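Thiazoline oxidase/subtilisin-like protease (Prochloron didemni, PDB 4H6X) is a subtilisin-like serine protease that probably cleaves and cyclises precursor peptides by transamidation during patellamide maturation. Local coordinates at residues N199-G207 with T273-S284; R16-Q26 with F329-K337. All coordinates share one frame; numbering follows the deposited sequence.

Contact 1 (N199-G207 with T273-S284); sequences NVLIVSPTG and TSMAAPVMTGIS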
loop_
_atom_site.group_PDB
_atom_site.type_symbol
_atom_site.label_atom_id
_atom_site.label_comp_id
_atom_site.label_asym_id
_atom_site.label_seq_id
_atom_site.Cartn_x
_atom_site.Cartn_y
_atom_site.Cartn_z
ATOM N N ASN A 199 7.594 -16.189 7.374
ATOM C CA ASN A 199 6.780 -16.246 6.159
ATOM C C ASN A 199 5.844 -15.022 5.995
ATOM O O ASN A 199 4.736 -15.138 5.498
ATOM C CB ASN A 199 5.999 -17.579 6.118
ATOM C CG ASN A 199 5.298 -17.818 4.788
ATOM O OD1 ASN A 199 5.820 -17.468 3.723
ATOM N ND2 ASN A 199 4.106 -18.403 4.846
ATOM N N VAL A 200 6.313 -13.852 6.418
ATOM C CA VAL A 200 5.534 -12.612 6.326
ATOM C C VAL A 200 6.300 -11.609 5.483
ATOM O O VAL A 200 7.454 -11.289 5.782
ATOM C CB VAL A 200 5.233 -12.009 7.722
ATOM C CG1 VAL A 200 4.420 -10.707 7.595
ATOM C CG2 VAL A 200 4.495 -13.031 8.571
ATOM N N LEU A 201 5.648 -11.119 4.430
ATOM C CA LEU A 201 6.251 -10.137 3.523
ATOM C C LEU A 201 6.130 -8.710 4.078
ATOM O O LEU A 201 5.039 -8.288 4.462
ATOM C CB LEU A 201 5.556 -10.204 2.147
ATOM C CG LEU A 201 6.050 -9.271 1.031
ATOM C CD1 LEU A 201 7.505 -9.565 0.648
ATOM C CD2 LEU A 201 5.135 -9.379 -0.185
ATOM N N ILE A 202 7.245 -7.980 4.065
ATOM C CA ILE A 202 7.298 -6.567 4.383
ATOM C C ILE A 202 7.405 -5.782 3.083
ATOM O O ILE A 202 8.286 -6.056 2.259
ATOM C CB ILE A 202 8.532 -6.224 5.262
ATOM C CG1 ILE A 202 8.457 -6.909 6.628
ATOM C CG2 ILE A 202 8.704 -4.714 5.402
ATOM C CD1 ILE A 202 7.461 -6.289 7.584
ATOM N N VAL A 203 6.495 -4.822 2.897
ATOM C CA VAL A 203 6.534 -3.918 1.733
ATOM C C VAL A 203 6.726 -2.488 2.215
ATOM O O VAL A 203 6.043 -2.018 3.145
ATOM C CB VAL A 203 5.265 -4.020 0.834
ATOM C CG1 VAL A 203 5.418 -3.162 -0.421
ATOM C CG2 VAL A 203 4.988 -5.464 0.421
ATOM N N SER A 204 7.664 -1.803 1.579
ATOM C CA SER A 204 8.026 -0.472 1.972
ATOM C C SER A 204 8.469 0.292 0.722
ATOM O O SER A 204 9.033 -0.300 -0.195
ATOM C CB SER A 204 9.138 -0.551 3.027
ATOM O OG SER A 204 9.779 0.684 3.205
ATOM N N PRO A 205 8.170 1.604 0.660
ATOM C CA PRO A 205 8.630 2.442 -0.448
ATOM C C PRO A 205 10.100 2.767 -0.288
ATOM O O PRO A 205 10.606 2.738 0.822
ATOM C CB PRO A 205 7.798 3.719 -0.288
ATOM C CG PRO A 205 7.456 3.783 1.164
ATOM C CD PRO A 205 7.328 2.357 1.615
ATOM N N THR A 206 10.788 3.077 -1.376
ATOM C CA THR A 206 12.192 3.492 -1.261
ATOM C C THR A 206 12.376 4.909 -0.695
ATOM O O THR A 206 13.415 5.207 -0.116
ATOM C CB THR A 206 12.947 3.373 -2.596
ATOM O OG1 THR A 206 12.234 4.092 -3.608
ATOM C CG2 THR A 206 13.104 1.906 -2.993
ATOM N N GLY A 207 11.374 5.775 -0.867
ATOM C CA GLY A 207 11.433 7.154 -0.360
ATOM C C GLY A 207 11.540 8.235 -1.428
ATOM O O GLY A 207 12.088 8.011 -2.517
ATOM N N THR A 273 6.791 7.450 -4.121
ATOM C CA THR A 273 7.124 6.029 -3.966
ATOM C C THR A 273 6.163 5.332 -3.022
ATOM O O THR A 273 5.911 4.145 -3.179
ATOM C CB THR A 273 8.558 5.767 -3.455
ATOM O OG1 THR A 273 8.777 6.453 -2.209
ATOM C CG2 THR A 273 9.592 6.169 -4.492
ATOM N N SER A 274 5.629 6.077 -2.047
ATOM C CA SER A 274 4.652 5.515 -1.124
ATOM C C SER A 274 3.258 5.402 -1.743
ATOM O O SER A 274 2.349 4.861 -1.119
ATOM C CB SER A 274 4.633 6.289 0.201
ATOM O OG SER A 274 3.938 7.503 0.076
ATOM N N MET A 275 3.106 5.899 -2.974
ATOM C CA MET A 275 1.912 5.651 -3.795
ATOM C C MET A 275 2.101 4.363 -4.610
ATOM O O MET A 275 1.147 3.641 -4.889
ATOM C CB MET A 275 1.653 6.832 -4.740
ATOM C CG MET A 275 1.316 8.149 -4.054
ATOM S SD MET A 275 -0.173 7.935 -3.078
ATOM C CE MET A 275 0.515 7.945 -1.420
ATOM N N ALA A 276 3.344 4.077 -4.977
ATOM C CA ALA A 276 3.676 2.858 -5.717
ATOM C C ALA A 276 3.698 1.610 -4.825
ATOM O O ALA A 276 3.287 0.549 -5.260
ATOM C CB ALA A 276 5.010 3.024 -6.440
ATOM N N ALA A 277 4.179 1.736 -3.587
ATOM C CA ALA A 277 4.220 0.583 -2.637
ATOM C C ALA A 277 2.884 -0.140 -2.432
ATOM O O ALA A 277 2.856 -1.361 -2.488
ATOM C CB ALA A 277 4.830 0.995 -1.288
ATOM N N PRO A 278 1.769 0.598 -2.199
ATOM C CA PRO A 278 0.507 -0.129 -2.016
ATOM C C PRO A 278 0.069 -0.911 -3.243
ATOM O O PRO A 278 -0.613 -1.929 -3.096
ATOM C CB PRO A 278 -0.533 0.964 -1.702
ATOM C CG PRO A 278 0.146 2.269 -1.873
ATOM C CD PRO A 278 1.630 2.041 -1.931
ATOM N N VAL A 279 0.431 -0.442 -4.436
ATOM C CA VAL A 279 0.126 -1.194 -5.660
ATOM C C VAL A 279 0.789 -2.595 -5.544
ATOM O O VAL A 279 0.156 -3.612 -5.808
ATOM C CB VAL A 279 0.572 -0.428 -6.938
ATOM C CG1 VAL A 279 0.326 -1.261 -8.187
ATOM C CG2 VAL A 279 -0.167 0.907 -7.077
ATOM N N MET A 280 2.048 -2.635 -5.102
ATOM C CA MET A 280 2.803 -3.896 -4.976
ATOM C C MET A 280 2.305 -4.755 -3.825
ATOM O O MET A 280 2.311 -5.982 -3.915
ATOM C CB MET A 280 4.307 -3.623 -4.834
ATOM C CG MET A 280 4.959 -3.089 -6.104
ATOM S SD MET A 280 4.699 -4.175 -7.538
ATOM C CE MET A 280 3.307 -3.357 -8.291
ATOM N N THR A 281 1.865 -4.110 -2.745
ATOM C CA THR A 281 1.228 -4.822 -1.665
ATOM C C THR A 281 -0.046 -5.521 -2.180
ATOM O O THR A 281 -0.289 -6.688 -1.872
ATOM C CB THR A 281 0.932 -3.882 -0.469
ATOM O OG1 THR A 281 2.165 -3.571 0.203
ATOM C CG2 THR A 281 -0.016 -4.533 0.518
ATOM N N GLY A 282 -0.839 -4.814 -2.974
ATOM C CA GLY A 282 -2.061 -5.401 -3.551
ATOM C C GLY A 282 -1.750 -6.563 -4.492
ATOM O O GLY A 282 -2.389 -7.615 -4.435
ATOM N N ILE A 283 -0.765 -6.367 -5.361
ATOM C CA ILE A 283 -0.373 -7.408 -6.324
ATOM C C ILE A 283 0.107 -8.643 -5.561
ATOM O O ILE A 283 -0.339 -9.764 -5.826
ATOM C CB ILE A 283 0.676 -6.887 -7.345
ATOM C CG1 ILE A 283 0.018 -5.817 -8.245
ATOM C CG2 ILE A 283 1.250 -8.040 -8.171
ATOM C CD1 ILE A 283 0.928 -5.171 -9.260
ATOM N N SER A 284 0.990 -8.412 -4.590
ATOM C CA SER A 284 1.505 -9.483 -3.743
ATOM C C SER A 284 0.388 -10.238 -3.049
ATOM O O SER A 284 0.419 -11.465 -2.979
ATOM C CB SER A 284 2.502 -8.928 -2.717
ATOM O OG SER A 284 3.626 -8.359 -3.370
#

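Contact 2 (R16-Q26 with F329-K337); sequences RIPGLADLHNQ and FVNIPGAMK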
loop_
_atom_site.group_PDB
_atom_site.type_symbol
_atom_site.label_atom_id
_atom_site.label_comp_id
_atom_site.label_asym_id
_atom_site.label_seq_id
_atom_site.Cartn_x
_atom_site.Cartn_y
_atom_site.Cartn_z
ATOM N N ARG A 16 -1.521 0.431 -17.377
ATOM C CA ARG A 16 -0.174 0.724 -16.902
ATOM C C ARG A 16 0.523 -0.516 -16.343
ATOM O O ARG A 16 1.735 -0.510 -16.159
ATOM C CB ARG A 16 -0.209 1.856 -15.867
ATOM C CG ARG A 16 -0.574 3.209 -16.468
ATOM C CD ARG A 16 -0.896 4.259 -15.405
ATOM N NE ARG A 16 0.278 4.652 -14.617
ATOM C CZ ARG A 16 0.262 5.548 -13.629
ATOM N NH1 ARG A 16 -0.868 6.157 -13.283
ATOM N NH2 ARG A 16 1.387 5.836 -12.986
ATOM N N ILE A 17 -0.249 -1.564 -16.058
ATOM C CA ILE A 17 0.297 -2.795 -15.465
ATOM C C ILE A 17 -0.106 -4.025 -16.275
ATOM O O ILE A 17 -1.157 -4.621 -16.037
ATOM C CB ILE A 17 -0.086 -2.976 -13.971
ATOM C CG1 ILE A 17 0.270 -1.713 -13.169
ATOM C CG2 ILE A 17 0.637 -4.174 -13.383
ATOM C CD1 ILE A 17 -0.214 -1.720 -11.730
ATOM N N PRO A 18 0.749 -4.420 -17.235
ATOM C CA PRO A 18 0.508 -5.641 -18.004
ATOM C C PRO A 18 0.193 -6.819 -17.081
ATOM O O PRO A 18 0.884 -7.021 -16.086
ATOM C CB PRO A 18 1.848 -5.853 -18.731
ATOM C CG PRO A 18 2.393 -4.471 -18.894
ATOM C CD PRO A 18 2.034 -3.791 -17.595
ATOM N N GLY A 19 -0.865 -7.568 -17.379
ATOM C CA GLY A 19 -1.217 -8.745 -16.585
ATOM C C GLY A 19 -2.192 -8.481 -15.444
ATOM O O GLY A 19 -2.757 -9.427 -14.878
ATOM N N LEU A 20 -2.406 -7.207 -15.102
ATOM C CA LEU A 20 -3.284 -6.877 -13.969
ATOM C C LEU A 20 -4.718 -7.324 -14.226
ATOM O O LEU A 20 -5.331 -7.989 -13.379
ATOM C CB LEU A 20 -3.232 -5.380 -13.610
ATOM C CG LEU A 20 -4.164 -4.942 -12.466
ATOM C CD1 LEU A 20 -3.797 -5.617 -11.146
ATOM C CD2 LEU A 20 -4.193 -3.425 -12.314
ATOM N N ALA A 21 -5.244 -6.968 -15.401
ATOM C CA ALA A 21 -6.608 -7.348 -15.757
ATOM C C ALA A 21 -6.779 -8.874 -15.700
ATOM O O ALA A 21 -7.741 -9.368 -15.095
ATOM C CB ALA A 21 -6.988 -6.794 -17.128
ATOM N N ASP A 22 -5.829 -9.602 -16.296
ATOM C CA ASP A 22 -5.827 -11.079 -16.284
ATOM C C ASP A 22 -5.750 -11.671 -14.872
ATOM O O ASP A 22 -6.416 -12.661 -14.568
ATOM C CB ASP A 22 -4.685 -11.652 -17.149
ATOM C CG ASP A 22 -4.866 -11.374 -18.650
ATOM O OD1 ASP A 22 -6.018 -11.384 -19.140
ATOM O OD2 ASP A 22 -3.843 -11.152 -19.346
ATOM N N LEU A 23 -4.922 -11.083 -14.013
ATOM C CA LEU A 23 -4.863 -11.543 -12.627
ATOM C C LEU A 23 -6.193 -11.230 -11.944
ATOM O O LEU A 23 -6.748 -12.094 -11.247
ATOM C CB LEU A 23 -3.661 -10.950 -11.880
ATOM C CG LEU A 23 -3.435 -11.230 -10.377
ATOM C CD1 LEU A 23 -3.434 -12.714 -10.005
ATOM C CD2 LEU A 23 -2.134 -10.573 -9.948
ATOM N N HIS A 24 -6.729 -10.024 -12.175
ATOM C CA HIS A 24 -8.065 -9.676 -11.630
ATOM C C HIS A 24 -9.143 -10.656 -12.100
ATOM O O HIS A 24 -10.057 -11.003 -11.341
ATOM C CB HIS A 24 -8.485 -8.241 -11.962
ATOM C CG HIS A 24 -7.959 -7.209 -11.008
ATOM N ND1 HIS A 24 -7.623 -7.496 -9.702
ATOM C CD2 HIS A 24 -7.741 -5.883 -11.166
ATOM C CE1 HIS A 24 -7.199 -6.394 -9.106
ATOM N NE2 HIS A 24 -7.261 -5.401 -9.973
ATOM N N ASN A 25 -9.014 -11.124 -13.343
ATOM C CA ASN A 25 -9.957 -12.110 -13.882
ATOM C C ASN A 25 -9.961 -13.410 -13.106
ATOM O O ASN A 25 -10.957 -14.126 -13.109
ATOM C CB ASN A 25 -9.680 -12.384 -15.362
ATOM C CG ASN A 25 -10.036 -11.205 -16.240
ATOM O OD1 ASN A 25 -10.682 -10.256 -15.787
ATOM N ND2 ASN A 25 -9.615 -11.251 -17.495
ATOM N N GLN A 26 -8.844 -13.702 -12.441
ATOM C CA GLN A 26 -8.691 -14.931 -11.656
ATOM C C GLN A 26 -9.005 -14.739 -10.162
ATOM O O GLN A 26 -9.600 -15.622 -9.529
ATOM C CB GLN A 26 -7.282 -15.493 -11.836
ATOM C CG GLN A 26 -6.913 -15.730 -13.292
ATOM C CD GLN A 26 -5.705 -16.627 -13.459
ATOM O OE1 GLN A 26 -5.633 -17.701 -12.872
ATOM N NE2 GLN A 26 -4.754 -16.192 -14.273
ATOM N N PHE A 329 10.744 -3.076 -13.666
ATOM C CA PHE A 329 9.318 -2.778 -13.533
ATOM C C PHE A 329 8.527 -4.065 -13.306
ATOM O O PHE A 329 8.841 -5.099 -13.900
ATOM C CB PHE A 329 8.819 -2.045 -14.788
ATOM C CG PHE A 329 7.380 -1.612 -14.713
ATOM C CD1 PHE A 329 7.024 -0.436 -14.050
ATOM C CD2 PHE A 329 6.381 -2.376 -15.296
ATOM C CE1 PHE A 329 5.696 -0.038 -13.981
ATOM C CE2 PHE A 329 5.048 -1.981 -15.226
ATOM C CZ PHE A 329 4.708 -0.811 -14.569
ATOM N N VAL A 330 7.496 -3.992 -12.459
ATOM C CA VAL A 330 6.659 -5.148 -12.119
ATOM C C VAL A 330 6.210 -5.904 -13.370
ATOM O O VAL A 330 5.765 -5.290 -14.353
ATOM C CB VAL A 330 5.445 -4.743 -11.233
ATOM C CG1 VAL A 330 4.562 -3.718 -11.931
ATOM C CG2 VAL A 330 4.626 -5.956 -10.802
ATOM N N ASN A 331 6.323 -7.230 -13.315
ATOM C CA ASN A 331 5.997 -8.105 -14.438
ATOM C C ASN A 331 5.085 -9.217 -13.958
ATOM O O ASN A 331 5.523 -10.347 -13.735
ATOM C CB ASN A 331 7.297 -8.668 -15.056
ATOM C CG ASN A 331 7.058 -9.584 -16.256
ATOM O OD1 ASN A 331 5.942 -9.710 -16.753
ATOM N ND2 ASN A 331 8.123 -10.249 -16.710
ATOM N N ILE A 332 3.806 -8.889 -13.796
ATOM C CA ILE A 332 2.805 -9.866 -13.392
ATOM C C ILE A 332 2.821 -11.145 -14.260
ATOM O O ILE A 332 2.849 -12.251 -13.720
ATOM C CB ILE A 332 1.383 -9.249 -13.328
ATOM C CG1 ILE A 332 1.250 -8.314 -12.110
ATOM C CG2 ILE A 332 0.323 -10.333 -13.252
ATOM C CD1 ILE A 332 -0.096 -7.600 -12.041
ATOM N N PRO A 333 2.784 -11.007 -15.605
ATOM C CA PRO A 333 2.762 -12.263 -16.397
ATOM C C PRO A 333 3.976 -13.167 -16.122
ATOM O O PRO A 333 3.820 -14.380 -15.928
ATOM C CB PRO A 333 2.779 -11.756 -17.857
ATOM C CG PRO A 333 2.218 -10.369 -17.784
ATOM C CD PRO A 333 2.737 -9.814 -16.473
ATOM N N GLY A 334 5.172 -12.590 -16.086
ATOM C CA GLY A 334 6.378 -13.372 -15.751
ATOM C C GLY A 334 6.323 -14.013 -14.364
ATOM O O GLY A 334 6.725 -15.172 -14.180
ATOM N N ALA A 335 5.818 -13.263 -13.379
ATOM C CA ALA A 335 5.725 -13.748 -12.004
ATOM C C ALA A 335 4.677 -14.857 -11.863
ATOM O O ALA A 335 4.855 -15.804 -11.090
ATOM C CB ALA A 335 5.426 -12.595 -11.047
ATOM N N MET A 336 3.600 -14.749 -12.639
ATOM C CA MET A 336 2.575 -15.790 -12.673
ATOM C C MET A 336 3.153 -17.087 -13.231
ATOM O O MET A 336 2.920 -18.168 -12.697
ATOM C CB MET A 336 1.401 -15.357 -13.545
ATOM C CG MET A 336 0.651 -14.149 -13.028
ATOM S SD MET A 336 -0.590 -14.658 -11.847
ATOM C CE MET A 336 -1.922 -15.118 -12.946
ATOM N N LYS A 337 3.900 -16.970 -14.320
ATOM C CA LYS A 337 4.547 -18.136 -14.915
ATOM C C LYS A 337 5.460 -18.819 -13.890
ATOM O O LYS A 337 5.442 -20.039 -13.764
ATOM C CB LYS A 337 5.311 -17.741 -16.178
ATOM C CG LYS A 337 5.597 -18.916 -17.101
ATOM C CD LYS A 337 5.315 -18.563 -18.556
ATOM C CE LYS A 337 6.293 -17.534 -19.109
ATOM N NZ LYS A 337 5.634 -16.644 -20.115
HETATM O O HOH W 1 3.016 -6.233 -14.642
#

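Contact 1 (N199-G207 with T273-S284)
Met-280 O is held by two donors of Ser-284, the residue that meets Leu-201 at the far end of the contact. Ser-284 N and Ser-284 OG come from opposite faces of the Met-280 carbonyl plane, and Ser-284 OG lies 2.8 Å from Met-280 O. The hydroxyl is thus committed to its own helix, and Leu-201 CD2 meets Ser-284 CB and OG by packing alone. In mid-contact Val-203 sits over Thr-281, its CB 3.2 Å from Thr-281 OG1. Thr-281 OG1 lies beside the backbone N (chi1 -73°), which turns it to the strand. Ala-277 CB then packs on Pro-205 CD at 4.1 Å. The one hydrogen bond between the segments closes the other end: Gly-207 N gives to Thr-273 OG1 at 3.0 Å, bent to 136°. With a valine in place of Thr-273, the Gly-207 amide would probably lose this acceptor and the end of the strand segment would be less firmly tied to the helix. Pro-205 CG covers Ser-274 CB at 3.9 Å, and Ser-274 OG bonds to His-109 NE2. With Asp-39 this matches a subtilase catalytic triad, so apolar packing and one amide bond probably help position the likely nucleophile.

Contact 2 (R16-Q26 with F329-K337)
A type II beta turn from Ile-17 to Leu-20, which leads into helix 20-26, packs against the asparagine-capped start of helix 332-340. The two helix starts meet at Gly-19 and Ile-332. Gly-19 is the N-cap of its helix and has a positive phi of 92°. A side chain on it would run into Ile-332 CG2 and Pro-333 CD, so the bare backbone lets the two helix starts come together here. Ile-332 carries most of the packing. Its CG2 stands anti to the backbone N and rests 3.6 Å from Gly-19 O. Its other branch points CD1 to Ile-17 CG2, 3.8 Å away, and also to the backbone at Leu-20 CA.

Further along, Leu-23 packs on Ile-332 and Met-336, one turn apart on the facing helix. The side chains of Leu-23 and Ile-332 cross at about a right angle, with Leu-23 CD2 against Ile-332 CG2, while Leu-23 CD1 lies 3.9 Å from Met-336 SD. The methyl CE of Met-336 meets the amide end of Gln-26 from the opposite direction.

No direct hydrogen bond joins the segments. One water does the polar work. It donates to Pro-18 O at 2.7 Å and to Val-330 O at 2.9 Å, and it accepts from Ile-332 N. Two carbonyls and a helix-start amide thus share one bridge. The cap of helix 332-340 is separate: Asn-331 OD1 accepts from Gly-334 N at 3.1 Å, with the donor well above the carbonyl plane. Asn-331 ND2 is held by Thr-310 O.

At the outer end Phe-329 offers its ring edge. Pro-18 CD lies near the ring plane beside CE2, and Arg-16 O approaches Phe-329 CZ to 3.4 Å, also at the edge.

The centres of contact 1 and contact 2 are about 16 Å apart, and they touch through apolar side chains. Helix 273-293, half of contact 1, joins them. One side of it packs on strand 201-205 of the parallel sheet. From another side Val-279, Met-280 and Ile-283 touch Ile-17, Val-330 and Ile-332 of contact 2. Along the chain 16-26 comes first, then 199-207, 273-284 and 329-337, so contact 2 brings together segments near the two ends of the modelled chain and contact 1 lies between them in sequence. Contact 1 sits near the chain centre at the probable active site; contact 2 lies about 17 Å from that centre and packs on one side of the helix that bears the probable nucleophile.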